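Local coordinates for kinesin-like protein (Caenorhabditis elegans, PDB 5X3E), which is a kinesin-6 motor protein (Zen4), captured without nucleotide, that probably converts ATP hydrolysis into force on microtubules, at residues I60-P65 with E420-L425; D103-L108 with I204-Y209; R294-F299 with Q358-L363; C160-S165 with D212-V217; E234-G239 with E278-V283. All coordinates share one frame; numbering follows the deposited sequence.

Contact 1. Residues I60-P65 with E420-L425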
# COMPACT_ATOMS: atom_id res chain seq x y z
N ILE A 60 -5.67 -21.70 11.21
CA ILE A 60 -4.39 -21.80 11.90
C ILE A 60 -4.66 -22.10 13.37
O ILE A 60 -5.53 -21.48 13.99
CB ILE A 60 -3.57 -20.50 11.77
CG1 ILE A 60 -2.88 -20.44 10.40
CG2 ILE A 60 -2.54 -20.39 12.88
CD1 ILE A 60 -1.95 -19.27 10.26
N GLN A 61 -3.92 -23.06 13.92
CA GLN A 61 -4.08 -23.46 15.32
C GLN A 61 -2.90 -22.99 16.16
O GLN A 61 -1.74 -23.09 15.74
CB GLN A 61 -4.20 -24.98 15.44
CG GLN A 61 -4.35 -25.45 16.87
CD GLN A 61 -4.46 -26.95 16.99
OE1 GLN A 61 -3.84 -27.56 17.86
NE2 GLN A 61 -5.25 -27.55 16.11
N THR A 62 -3.21 -22.49 17.35
CA THR A 62 -2.20 -22.07 18.32
C THR A 62 -1.61 -23.28 19.04
O THR A 62 -2.29 -24.28 19.28
CB THR A 62 -2.83 -21.10 19.32
OG1 THR A 62 -3.55 -20.09 18.60
CG2 THR A 62 -1.79 -20.45 20.17
N VAL A 63 -0.32 -23.19 19.39
CA VAL A 63 0.40 -24.29 20.03
C VAL A 63 1.27 -23.74 21.16
O VAL A 63 2.23 -23.01 20.90
CB VAL A 63 1.27 -25.07 19.03
CG1 VAL A 63 2.09 -26.14 19.75
CG2 VAL A 63 0.42 -25.69 17.92
N LEU A 64 0.93 -24.08 22.40
CA LEU A 64 1.76 -23.70 23.53
C LEU A 64 3.13 -24.37 23.43
O LEU A 64 3.20 -25.59 23.26
CB LEU A 64 1.10 -24.08 24.86
CG LEU A 64 0.14 -23.11 25.54
CD1 LEU A 64 -1.02 -22.77 24.62
CD2 LEU A 64 -0.38 -23.71 26.83
N PRO A 65 4.23 -23.61 23.53
CA PRO A 65 5.60 -24.14 23.51
C PRO A 65 5.88 -25.13 24.64
O PRO A 65 5.70 -24.78 25.81
CB PRO A 65 6.46 -22.88 23.67
CG PRO A 65 5.60 -21.77 23.16
CD PRO A 65 4.21 -22.13 23.58
N GLU A 420 3.35 -12.74 20.59
CA GLU A 420 3.15 -11.70 19.59
C GLU A 420 2.29 -12.18 18.43
O GLU A 420 1.61 -11.38 17.78
CB GLU A 420 4.50 -11.20 19.08
CG GLU A 420 5.23 -10.30 20.06
CD GLU A 420 4.47 -9.02 20.37
OE1 GLU A 420 3.81 -8.49 19.44
OE2 GLU A 420 4.51 -8.56 21.53
N ASN A 421 2.29 -13.49 18.16
CA ASN A 421 1.38 -14.02 17.15
C ASN A 421 -0.06 -14.02 17.65
O ASN A 421 -0.99 -13.94 16.85
CB ASN A 421 1.80 -15.44 16.74
CG ASN A 421 3.14 -15.46 16.01
OD1 ASN A 421 3.59 -14.45 15.47
ND2 ASN A 421 3.78 -16.63 16.00
N MET A 422 -0.25 -14.09 18.97
CA MET A 422 -1.60 -14.04 19.53
C MET A 422 -2.27 -12.71 19.22
O MET A 422 -3.48 -12.65 19.00
CB MET A 422 -1.55 -14.29 21.03
CG MET A 422 -1.24 -15.73 21.38
SD MET A 422 -2.56 -16.81 20.80
CE MET A 422 -3.97 -16.00 21.53
N SER A 423 -1.49 -11.62 19.24
CA SER A 423 -2.04 -10.32 18.88
C SER A 423 -2.19 -10.18 17.37
O SER A 423 -3.15 -9.56 16.89
CB SER A 423 -1.13 -9.21 19.41
OG SER A 423 0.15 -9.26 18.79
N ALA A 424 -1.25 -10.74 16.60
CA ALA A 424 -1.31 -10.63 15.15
C ALA A 424 -2.46 -11.44 14.58
O ALA A 424 -3.09 -11.03 13.59
CB ALA A 424 0.01 -11.08 14.53
N LEU A 425 -2.76 -12.59 15.18
CA LEU A 425 -3.86 -13.42 14.73
C LEU A 425 -5.21 -12.93 15.24
O LEU A 425 -6.24 -13.44 14.81
CB LEU A 425 -3.64 -14.88 15.15
CG LEU A 425 -2.42 -15.60 14.60
CD1 LEU A 425 -2.25 -16.95 15.27
CD2 LEU A 425 -2.49 -15.77 13.09

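Contact 2. Residues D103-L108 with I204-Y209. With SO4 (sulfate ion), chain T.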
# COMPACT_ATOMS: atom_id res chain seq x y z
N ASP A 103 -6.52 -8.91 -7.82
CA ASP A 103 -7.86 -8.32 -7.78
C ASP A 103 -7.82 -6.84 -7.40
O ASP A 103 -8.72 -6.08 -7.76
CB ASP A 103 -8.76 -9.10 -6.81
CG ASP A 103 -8.29 -9.01 -5.36
OD1 ASP A 103 -9.13 -9.20 -4.46
OD2 ASP A 103 -7.10 -8.74 -5.13
N LEU A 104 -6.78 -6.41 -6.67
CA LEU A 104 -6.64 -4.98 -6.39
C LEU A 104 -6.23 -4.23 -7.65
O LEU A 104 -6.70 -3.11 -7.89
CB LEU A 104 -5.62 -4.76 -5.27
CG LEU A 104 -5.81 -5.57 -4.00
CD1 LEU A 104 -4.85 -5.12 -2.90
CD2 LEU A 104 -7.27 -5.52 -3.53
N ILE A 105 -5.34 -4.81 -8.46
CA ILE A 105 -4.97 -4.17 -9.72
C ILE A 105 -6.16 -4.12 -10.66
O ILE A 105 -6.39 -3.12 -11.34
CB ILE A 105 -3.78 -4.89 -10.36
CG1 ILE A 105 -2.56 -4.85 -9.43
CG2 ILE A 105 -3.47 -4.24 -11.70
CD1 ILE A 105 -1.42 -5.75 -9.89
N LEU A 106 -6.95 -5.20 -10.71
CA LEU A 106 -8.18 -5.17 -11.49
C LEU A 106 -9.10 -4.06 -11.00
O LEU A 106 -9.76 -3.38 -11.81
CB LEU A 106 -8.88 -6.53 -11.44
CG LEU A 106 -8.14 -7.67 -12.14
CD1 LEU A 106 -8.84 -9.00 -11.90
CD2 LEU A 106 -8.01 -7.39 -13.63
N ASN A 107 -9.17 -3.85 -9.68
CA ASN A 107 -9.90 -2.71 -9.15
C ASN A 107 -9.35 -1.40 -9.69
O ASN A 107 -10.10 -0.54 -10.16
CB ASN A 107 -9.84 -2.72 -7.62
CG ASN A 107 -11.07 -3.33 -6.99
OD1 ASN A 107 -12.17 -3.24 -7.53
ND2 ASN A 107 -10.88 -3.97 -5.84
N LEU A 108 -8.02 -1.24 -9.64
CA LEU A 108 -7.39 -0.01 -10.12
C LEU A 108 -7.77 0.30 -11.56
O LEU A 108 -8.05 1.45 -11.91
CB LEU A 108 -5.87 -0.12 -9.98
CG LEU A 108 -5.04 1.12 -10.33
CD1 LEU A 108 -5.17 2.16 -9.24
CD2 LEU A 108 -3.58 0.75 -10.54
N ILE A 204 3.04 -10.86 -16.36
CA ILE A 204 1.58 -10.93 -16.34
C ILE A 204 0.98 -9.64 -16.89
O ILE A 204 1.38 -8.54 -16.50
CB ILE A 204 1.08 -11.20 -14.91
CG1 ILE A 204 1.42 -12.63 -14.47
CG2 ILE A 204 -0.42 -10.98 -14.81
CD1 ILE A 204 0.92 -12.96 -13.07
N LYS A 205 0.01 -9.78 -17.79
CA LYS A 205 -0.78 -8.66 -18.29
C LYS A 205 -2.24 -8.94 -17.98
O LYS A 205 -2.80 -9.94 -18.45
CB LYS A 205 -0.58 -8.43 -19.79
CG LYS A 205 0.87 -8.26 -20.20
CD LYS A 205 1.02 -7.27 -21.35
CE LYS A 205 2.48 -6.91 -21.58
NZ LYS A 205 2.64 -5.64 -22.34
N LEU A 206 -2.85 -8.07 -17.18
CA LEU A 206 -4.27 -8.17 -16.88
C LEU A 206 -5.07 -7.33 -17.86
O LEU A 206 -4.58 -6.33 -18.40
CB LEU A 206 -4.56 -7.70 -15.45
CG LEU A 206 -3.77 -8.38 -14.33
CD1 LEU A 206 -4.16 -7.78 -12.98
CD2 LEU A 206 -4.01 -9.89 -14.35
N SER A 207 -6.31 -7.73 -18.09
CA SER A 207 -7.21 -6.95 -18.92
C SER A 207 -8.19 -6.18 -18.05
O SER A 207 -8.40 -6.50 -16.87
CB SER A 207 -7.99 -7.86 -19.88
OG SER A 207 -8.89 -8.66 -19.14
N GLY A 208 -8.79 -5.14 -18.63
CA GLY A 208 -9.77 -4.36 -17.92
C GLY A 208 -9.55 -2.87 -18.03
O GLY A 208 -10.38 -2.08 -17.59
N TYR A 209 -8.42 -2.47 -18.61
CA TYR A 209 -8.17 -1.05 -18.82
C TYR A 209 -9.15 -0.48 -19.83
O TYR A 209 -9.48 -1.12 -20.83
CB TYR A 209 -6.74 -0.81 -19.27
CG TYR A 209 -6.46 0.66 -19.47
CD1 TYR A 209 -6.55 1.25 -20.73
CD2 TYR A 209 -6.12 1.48 -18.39
CE1 TYR A 209 -6.32 2.60 -20.91
CE2 TYR A 209 -5.89 2.82 -18.56
CZ TYR A 209 -5.98 3.38 -19.81
OH TYR A 209 -5.74 4.73 -19.97
S SO4 T . -7.11 -11.43 -16.65
O1 SO4 T . -5.80 -11.89 -17.11
O2 SO4 T . -8.15 -12.18 -17.34
O3 SO4 T . -7.22 -11.65 -15.21
O4 SO4 T . -7.26 -10.01 -16.94

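Contact 3. Residues R294-F299 with Q358-L363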
# COMPACT_ATOMS: atom_id res chain seq x y z
N ARG A 294 10.05 0.40 12.81
CA ARG A 294 9.85 1.57 13.65
C ARG A 294 8.84 2.56 13.08
O ARG A 294 8.46 3.50 13.79
CB ARG A 294 11.19 2.27 13.88
CG ARG A 294 12.25 1.41 14.55
CD ARG A 294 13.63 2.07 14.54
NE ARG A 294 13.66 3.30 15.33
CZ ARG A 294 14.74 4.05 15.50
NH1 ARG A 294 15.90 3.71 14.94
NH2 ARG A 294 14.67 5.15 16.23
N SER A 295 8.38 2.37 11.85
CA SER A 295 7.46 3.32 11.23
C SER A 295 6.54 2.60 10.25
O SER A 295 6.79 1.46 9.87
CB SER A 295 8.22 4.44 10.50
OG SER A 295 9.04 3.92 9.48
N HIS A 296 5.48 3.30 9.85
CA HIS A 296 4.59 2.83 8.80
C HIS A 296 5.00 3.48 7.49
O HIS A 296 5.18 4.70 7.43
CB HIS A 296 3.12 3.15 9.11
CG HIS A 296 2.68 2.80 10.49
ND1 HIS A 296 2.51 1.50 10.92
CD2 HIS A 296 2.35 3.59 11.55
CE1 HIS A 296 2.10 1.50 12.17
NE2 HIS A 296 2.00 2.76 12.58
N SER A 297 5.14 2.68 6.44
CA SER A 297 5.50 3.20 5.13
C SER A 297 4.32 3.03 4.18
O SER A 297 3.76 1.94 4.06
CB SER A 297 6.74 2.49 4.58
OG SER A 297 6.55 1.10 4.56
N VAL A 298 3.96 4.12 3.50
CA VAL A 298 2.76 4.17 2.67
C VAL A 298 3.19 4.51 1.25
O VAL A 298 3.61 5.64 0.97
CB VAL A 298 1.75 5.20 3.20
CG1 VAL A 298 0.49 5.20 2.35
CG2 VAL A 298 1.42 4.91 4.67
N PHE A 299 3.09 3.53 0.36
CA PHE A 299 3.42 3.72 -1.05
C PHE A 299 2.12 3.65 -1.84
O PHE A 299 1.45 2.62 -1.86
CB PHE A 299 4.43 2.67 -1.51
CG PHE A 299 4.97 2.92 -2.88
CD1 PHE A 299 6.05 3.76 -3.07
CD2 PHE A 299 4.40 2.31 -3.99
CE1 PHE A 299 6.55 3.99 -4.34
CE2 PHE A 299 4.90 2.53 -5.26
CZ PHE A 299 5.97 3.38 -5.44
N GLN A 358 -0.50 2.37 19.89
CA GLN A 358 -1.75 3.10 19.81
C GLN A 358 -2.34 3.01 18.41
O GLN A 358 -3.54 2.79 18.23
CB GLN A 358 -1.55 4.56 20.21
CG GLN A 358 -2.82 5.39 20.17
CD GLN A 358 -3.76 5.05 21.31
OE1 GLN A 358 -3.32 4.72 22.41
NE2 GLN A 358 -5.06 5.12 21.04
N SER A 359 -1.49 3.19 17.39
CA SER A 359 -1.97 3.20 16.01
C SER A 359 -2.46 1.82 15.58
O SER A 359 -3.52 1.70 14.96
CB SER A 359 -0.87 3.71 15.08
OG SER A 359 0.26 2.85 15.10
N LEU A 360 -1.70 0.76 15.91
CA LEU A 360 -2.12 -0.59 15.55
C LEU A 360 -3.38 -1.01 16.30
O LEU A 360 -4.21 -1.75 15.76
CB LEU A 360 -1.00 -1.59 15.80
CG LEU A 360 0.29 -1.36 15.02
CD1 LEU A 360 1.34 -2.39 15.40
CD2 LEU A 360 0.02 -1.40 13.52
N MET A 361 -3.53 -0.56 17.55
CA MET A 361 -4.75 -0.86 18.30
C MET A 361 -5.95 -0.14 17.69
O MET A 361 -7.05 -0.72 17.61
CB MET A 361 -4.57 -0.45 19.76
CG MET A 361 -5.50 -1.13 20.74
SD MET A 361 -5.07 -0.73 22.45
CE MET A 361 -3.42 -1.43 22.56
N THR A 362 -5.77 1.11 17.25
CA THR A 362 -6.83 1.83 16.56
C THR A 362 -7.20 1.16 15.25
O THR A 362 -8.38 1.13 14.87
CB THR A 362 -6.41 3.28 16.31
OG1 THR A 362 -5.97 3.87 17.54
CG2 THR A 362 -7.57 4.08 15.75
N LEU A 363 -6.21 0.64 14.53
CA LEU A 363 -6.47 -0.08 13.29
C LEU A 363 -7.33 -1.31 13.54
O LEU A 363 -8.30 -1.56 12.81
CB LEU A 363 -5.15 -0.48 12.62
CG LEU A 363 -5.26 -1.21 11.28
CD1 LEU A 363 -6.04 -0.37 10.28
CD2 LEU A 363 -3.88 -1.56 10.76

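Contact 4. Residues C160-S165 with D212-V217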
# COMPACT_ATOMS: atom_id res chain seq x y z
N CYS A 160 4.39 15.25 -18.00
CA CYS A 160 4.08 16.67 -17.92
C CYS A 160 2.86 17.07 -18.73
O CYS A 160 2.61 18.27 -18.90
CB CYS A 160 5.28 17.53 -18.32
SG CYS A 160 6.83 17.01 -17.52
N ILE A 161 2.09 16.11 -19.23
CA ILE A 161 0.76 16.42 -19.76
C ILE A 161 -0.22 16.56 -18.60
O ILE A 161 -0.77 17.64 -18.35
CB ILE A 161 0.32 15.35 -20.77
CG1 ILE A 161 1.27 15.33 -21.97
CG2 ILE A 161 -1.09 15.64 -21.27
CD1 ILE A 161 1.19 14.06 -22.80
N PHE A 162 -0.45 15.47 -17.87
CA PHE A 162 -1.02 15.58 -16.54
C PHE A 162 0.04 16.12 -15.60
O PHE A 162 1.24 15.90 -15.79
CB PHE A 162 -1.49 14.22 -16.02
CG PHE A 162 -2.59 13.59 -16.82
CD1 PHE A 162 -3.91 13.94 -16.60
CD2 PHE A 162 -2.31 12.61 -17.76
CE1 PHE A 162 -4.93 13.34 -17.31
CE2 PHE A 162 -3.33 12.01 -18.48
CZ PHE A 162 -4.64 12.38 -18.26
N TYR A 163 -0.39 16.85 -14.57
CA TYR A 163 0.54 17.31 -13.55
C TYR A 163 -0.22 17.66 -12.28
O TYR A 163 -1.35 18.16 -12.34
CB TYR A 163 1.36 18.51 -14.04
CG TYR A 163 0.57 19.77 -14.34
CD1 TYR A 163 -0.07 19.94 -15.57
CD2 TYR A 163 0.50 20.80 -13.42
CE1 TYR A 163 -0.77 21.10 -15.85
CE2 TYR A 163 -0.20 21.96 -13.69
CZ TYR A 163 -0.83 22.10 -14.90
OH TYR A 163 -1.54 23.25 -15.17
N PRO A 164 0.37 17.42 -11.11
CA PRO A 164 -0.32 17.68 -9.84
C PRO A 164 -0.58 19.16 -9.62
O PRO A 164 0.26 20.01 -9.94
CB PRO A 164 0.64 17.14 -8.78
CG PRO A 164 1.65 16.32 -9.53
CD PRO A 164 1.73 16.90 -10.90
N SER A 165 -1.75 19.47 -9.07
CA SER A 165 -2.12 20.85 -8.79
C SER A 165 -2.68 20.93 -7.37
O SER A 165 -2.81 19.92 -6.67
CB SER A 165 -3.14 21.37 -9.81
OG SER A 165 -4.32 20.60 -9.79
N ASP A 212 -10.87 3.90 -23.83
CA ASP A 212 -11.35 5.25 -24.07
C ASP A 212 -10.72 6.27 -23.14
O ASP A 212 -11.02 7.46 -23.25
CB ASP A 212 -12.88 5.30 -23.96
CG ASP A 212 -13.57 4.77 -25.20
OD1 ASP A 212 -13.10 5.07 -26.32
OD2 ASP A 212 -14.58 4.05 -25.06
N MET A 213 -9.85 5.82 -22.24
CA MET A 213 -9.15 6.69 -21.32
C MET A 213 -7.67 6.74 -21.65
O MET A 213 -7.07 5.76 -22.11
CB MET A 213 -9.34 6.22 -19.88
CG MET A 213 -10.78 6.28 -19.41
SD MET A 213 -11.34 7.97 -19.12
CE MET A 213 -11.28 8.05 -17.34
N VAL A 214 -7.12 7.88 -21.43
CA VAL A 214 -5.69 8.12 -21.45
C VAL A 214 -5.22 8.17 -20.00
O VAL A 214 -5.98 8.54 -19.10
CB VAL A 214 -5.40 9.42 -22.21
CG1 VAL A 214 -4.00 9.79 -22.04
CG2 VAL A 214 -5.63 9.18 -23.68
N CYS A 215 -3.96 7.79 -19.75
CA CYS A 215 -3.54 7.67 -18.36
C CYS A 215 -2.08 8.05 -18.17
O CYS A 215 -1.29 8.14 -19.12
CB CYS A 215 -3.76 6.25 -17.85
SG CYS A 215 -2.58 5.05 -18.54
N SER A 216 -1.73 8.24 -16.90
CA SER A 216 -0.37 8.44 -16.44
C SER A 216 -0.29 7.95 -15.00
O SER A 216 -1.30 7.95 -14.28
CB SER A 216 0.06 9.92 -16.51
OG SER A 216 1.40 10.06 -16.09
N VAL A 217 0.89 7.52 -14.58
CA VAL A 217 1.08 6.94 -13.26
C VAL A 217 1.87 7.91 -12.39
O VAL A 217 2.93 8.40 -12.80
CB VAL A 217 1.77 5.57 -13.33
CG1 VAL A 217 1.96 4.99 -11.93
CG2 VAL A 217 0.96 4.60 -14.18

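Contact 5. Residues E234-G239 with E278-V283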
# COMPACT_ATOMS: atom_id res chain seq x y z
N GLU A 234 10.14 14.08 -0.64
CA GLU A 234 10.29 15.53 -0.59
C GLU A 234 11.63 15.96 -1.16
O GLU A 234 12.65 15.27 -1.00
CB GLU A 234 10.14 16.00 0.86
CG GLU A 234 10.62 17.42 1.14
CD GLU A 234 10.64 17.74 2.63
OE1 GLU A 234 10.86 18.91 2.99
OE2 GLU A 234 10.43 16.80 3.43
N ASP A 235 11.64 17.11 -1.84
CA ASP A 235 12.88 17.77 -2.24
C ASP A 235 13.48 18.44 -1.01
O ASP A 235 13.42 19.66 -0.82
CB ASP A 235 12.62 18.78 -3.35
CG ASP A 235 12.23 18.13 -4.66
OD1 ASP A 235 12.71 17.00 -4.93
OD2 ASP A 235 11.45 18.74 -5.42
N ALA A 236 14.07 17.62 -0.14
CA ALA A 236 14.58 18.13 1.13
C ALA A 236 15.75 19.06 0.89
O ALA A 236 16.77 18.65 0.32
CB ALA A 236 14.98 16.97 2.03
N ARG A 237 15.61 20.31 1.32
CA ARG A 237 16.68 21.30 1.24
C ARG A 237 17.50 21.39 2.52
O ARG A 237 18.73 21.29 2.48
CB ARG A 237 16.10 22.67 0.90
CG ARG A 237 15.47 22.76 -0.48
CD ARG A 237 14.92 24.15 -0.75
NE ARG A 237 14.41 24.27 -2.12
CZ ARG A 237 13.82 25.35 -2.61
NH1 ARG A 237 13.65 26.43 -1.84
NH2 ARG A 237 13.39 25.37 -3.86
N ASN A 238 16.83 21.57 3.66
CA ASN A 238 17.50 21.83 4.93
C ASN A 238 18.21 20.61 5.50
O ASN A 238 18.89 20.73 6.53
CB ASN A 238 16.46 22.33 5.94
CG ASN A 238 15.68 23.53 5.42
OD1 ASN A 238 15.71 23.84 4.23
ND2 ASN A 238 14.95 24.19 6.32
N GLY A 239 18.09 19.45 4.86
CA GLY A 239 18.64 18.23 5.41
C GLY A 239 17.75 17.60 6.46
O GLY A 239 18.22 16.79 7.25
N GLU A 278 13.20 4.93 0.20
CA GLU A 278 13.84 4.06 1.18
C GLU A 278 15.10 4.70 1.75
O GLU A 278 15.38 4.55 2.95
CB GLU A 278 14.17 2.71 0.54
CG GLU A 278 12.95 1.84 0.25
CD GLU A 278 12.35 1.23 1.50
OE1 GLU A 278 12.73 0.09 1.85
OE2 GLU A 278 11.53 1.90 2.15
N GLU A 279 15.86 5.42 0.92
CA GLU A 279 17.01 6.16 1.43
C GLU A 279 16.60 7.18 2.49
O GLU A 279 17.26 7.31 3.53
CB GLU A 279 17.75 6.86 0.29
CG GLU A 279 18.41 5.94 -0.72
CD GLU A 279 19.30 6.70 -1.69
OE1 GLU A 279 20.06 7.59 -1.25
OE2 GLU A 279 19.24 6.42 -2.91
N ARG A 280 15.50 7.91 2.25
CA ARG A 280 15.00 8.82 3.28
C ARG A 280 14.43 8.06 4.47
O ARG A 280 14.59 8.49 5.62
CB ARG A 280 13.94 9.77 2.73
CG ARG A 280 14.44 11.03 2.05
CD ARG A 280 15.12 10.83 0.72
NE ARG A 280 15.58 12.12 0.22
CZ ARG A 280 14.86 12.90 -0.58
NH1 ARG A 280 13.66 12.52 -0.98
NH2 ARG A 280 15.35 14.07 -0.98
N ARG A 281 13.76 6.94 4.22
CA ARG A 281 13.14 6.20 5.32
C ARG A 281 14.16 5.73 6.34
O ARG A 281 13.80 5.49 7.50
CB ARG A 281 12.35 5.02 4.78
CG ARG A 281 11.40 4.42 5.80
CD ARG A 281 10.86 3.08 5.35
NE ARG A 281 11.58 2.05 6.08
CZ ARG A 281 12.68 1.46 5.64
NH1 ARG A 281 13.20 1.78 4.46
NH2 ARG A 281 13.28 0.55 6.39
N ARG A 282 15.43 5.61 5.95
CA ARG A 282 16.50 5.11 6.80
C ARG A 282 17.11 6.19 7.69
O ARG A 282 18.04 5.90 8.45
CB ARG A 282 17.59 4.45 5.95
CG ARG A 282 17.09 3.21 5.22
CD ARG A 282 18.15 2.56 4.34
NE ARG A 282 17.57 1.47 3.56
CZ ARG A 282 17.28 0.27 4.04
NH1 ARG A 282 17.50 -0.02 5.31
NH2 ARG A 282 16.74 -0.65 3.24
N VAL A 283 16.61 7.43 7.63
CA VAL A 283 17.11 8.52 8.45
C VAL A 283 16.43 8.45 9.81
O VAL A 283 15.27 8.83 9.95
CB VAL A 283 16.88 9.87 7.78
CG1 VAL A 283 17.36 10.99 8.67
CG2 VAL A 283 17.61 9.92 6.45

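Contact 1. Residues I60-P65 with E420-L425
Where M422 and L425 face I60 and T62 of strand 59-62, the helix that carries them holds one carbonyl oxygen twice: E420 O takes the backbone bond from A424 N and a 2.8 Å bond from S423 OG. Both donors come in on the same face of the carbonyl plane, the serine oxygen tilted 32° from it. The contact with the strand is of another kind, apolar and without hydrogen bonds. The bend of M422 at its second torsion (chi2 -64°) swings the sulfur over to the strand, where M422 SD lies 3.8 Å from T62 CG2. The threonine oxygen beside it is already committed, bonded to K79 O. One turn further on, L425 CD1 meets I60 CG2 at 4.2 Å, the two side chains crossing at about a right angle. Alternate residues of the strand thus supply the contact, with Q61 directed to the other side. I60 and L425 also share C40 of strand 37-42, while A424 leans on I409 and V411. Helix 418-424 and its end are thereby packed against strands 37-42 and 404-411 of the central sheet on one side and strand 59-62 of the small antiparallel sheet on another.

Contact 2. Residues D103-L108 with I204-Y209
The helix bearing I105 and L106 passes an irregular, partly extended loop at L206 and S207, the two backbones coming nearest at L106 and G208, whose CA atoms are 6.7 Å apart. L206 is the residue that fills the interval. Its CD1 lies 3.8 Å from I105 CG2, and its CB is 3.9 Å from L106 CD2, so the leucine meets two successive helix residues and crosses each at about a right angle. L106 CD2 also rests against the backbone at S207 O. Cutting L206 back to an alanine would probably leave I105 CG2 without its mate from the loop and open a gap beside L106 CG. Next to this apolar contact the loop turns polar: S207 N gives a nearly straight bond (177°) of 2.7 Å to sulfate O4, and S207 OG bonds to that same O4 at 3.1 Å. This anion probably came from the crystallisation liquor. V102 and V148 add to the apolar surroundings of L206, while L206 N is bonded to S152 OG. The arrangement belongs to the layered alpha/beta build of P-loop NTPases, with a surface loop laid over a helix that flanks the central sheet and precedes strand 114-119, the strand leading to the probable P-loop.

Contact 3. Residues R294-F299 with Q358-L363
H296 and S359 probably join the first switch region to the helix after the second, as in other kinesins. The sequence around H296 matches the first-switch motif SSRSH, and helix 350-375 probably corresponds to the relay helix. The close part of the contact is small and buried. H296 NE2 donates to S359 OG at 3.1 Å with an N-H...O angle of 147°, the oxygen lying near the ring's edge but 17° out of its plane. The one hydroxyl hydrogen of S359 is directed to its own helix, toward I356 O or shared with S355 O, which leaves the oxygen to accept from the imidazole. Beside that bond L360 CD2 approaches H296 CE1 obliquely, 3.8 Å away, adding an apolar contact at the next ring atom. L334 and A335, from the probable second-switch sequence DLAGSE, and L391 also pack on the imidazole. With an alanine instead of H296, S359 OG would probably lose its nitrogen donor and a gap would open between strand and helix. Away from this point the two segments separate, although R294, two residues before H296, makes a second tie to helix 350-375 through its salt bridge with E352. Q358 and M361 are exposed. Within the helix, Q358 O is held by two groups of the buried T362: T362 N on one face of the carbonyl plane and, on the opposite face, T362 OG1 at 2.7 Å.

Contact 4. Residues C160-S165 with D212-V217
The ring of F162 lies against three consecutive residues of strand 213-225, overlapping V214, C215 and S216 without setting its face or its edge squarely to any of them. Its CD2 is 3.8 Å from S216 CB. Further out along the ring, CE2 lies 4.2 Å from both the carbonyl carbon C215 C and the methyl V214 CG1, and CZ reaches the neighbourhood of V214 O. The first torsion puts the ring there: with CG anti to the carbonyl carbon (chi1 -63°), the phenyl group extends across from its own strand. The strands themselves stay apart. Their short axes approach to 8.7 Å and their directions differ by 60°, so no backbone pairing joins them and the aromatic side chain spans the interval. V214 and S216 point toward F162 while C215 points away and offers mainly its backbone, as alternation in a strand requires. V304 and A306 of strand 296-307 and I172 of the partner strand 169-172 also touch the ring, so the hairpin of strands 162-165 and 169-172 is seated on the central sheet by this phenylalanine. Polar links pass through a third party: E263 OE1 bonds to S216 OG, and E263 OE2 bonds to C160 N, so that one carboxylate connects both segments. The chemistry therefore divides in two. The direct contact is apolar and nondirectional, with no hydrogen bond across it, whereas E263 provides a directional link between the segments and the partner of the buried S216 hydroxyl.

Contact 5. Residues E234-G239 with E278-V283
R280 reaches E234 through a bend at its second torsion (chi2 70°), after which the chain straightens at chi3 (-178°) and carries the guanidinium group from the helix to the loop. Two of its nitrogens converge on one backbone oxygen. R280 NH1 lies 2.9 Å and R280 NH2 3.0 Å from E234 O, and both bonds are weak, with N-H...O angles near 120°. The oxygen comes to the guanidinium obliquely. A better bond is made outside the pair, from NH1 to L232 O, so the arginine gathers carbonyl oxygens just after strand 228-231. The loop presents E234 O by curling at D235, the centre of an inverse gamma turn closed by a weak bond from A236 N to that same oxygen. A236 CB adds a marginal approach, 4.2 Å from R280 NH2. Carboxylates are near but not in contact: D235 OD1 is 5.6 Å from R280 NH2 and forms a salt bridge with K260, while E234 OE1 bonds to T242. Any electrostatic help from them is probably slight. The contact lies at the surface and fastens the last turn of helix 267-281 to the loop between strands 228-231 and 243-248, two antiparallel neighbours in the large mixed sheet.

Overall arrangement
All five contacts fall within one kinesin motor domain; contact 3 lies nearest the chain's centre, while contacts 1, 4 and 5 lie further out. Along the chain contact 1 encloses the rest; contacts 2 and 4 cross, their segments alternating, and are followed in series by contact 5 and then contact 3. Contacts 1 and 4 lie on opposite sides of the chain's centre, their centres about 46 Å apart. Contacts 3 and 4 both reach the large mixed sheet, on neighbouring strands 296-307 and 213-225. Y209 packs on C215 to join contacts 2 and 4. R281 packs on S297, so the strand of the probable first switch at contact 3 meets the end of helix 267-281, the helix that precedes it in the chain.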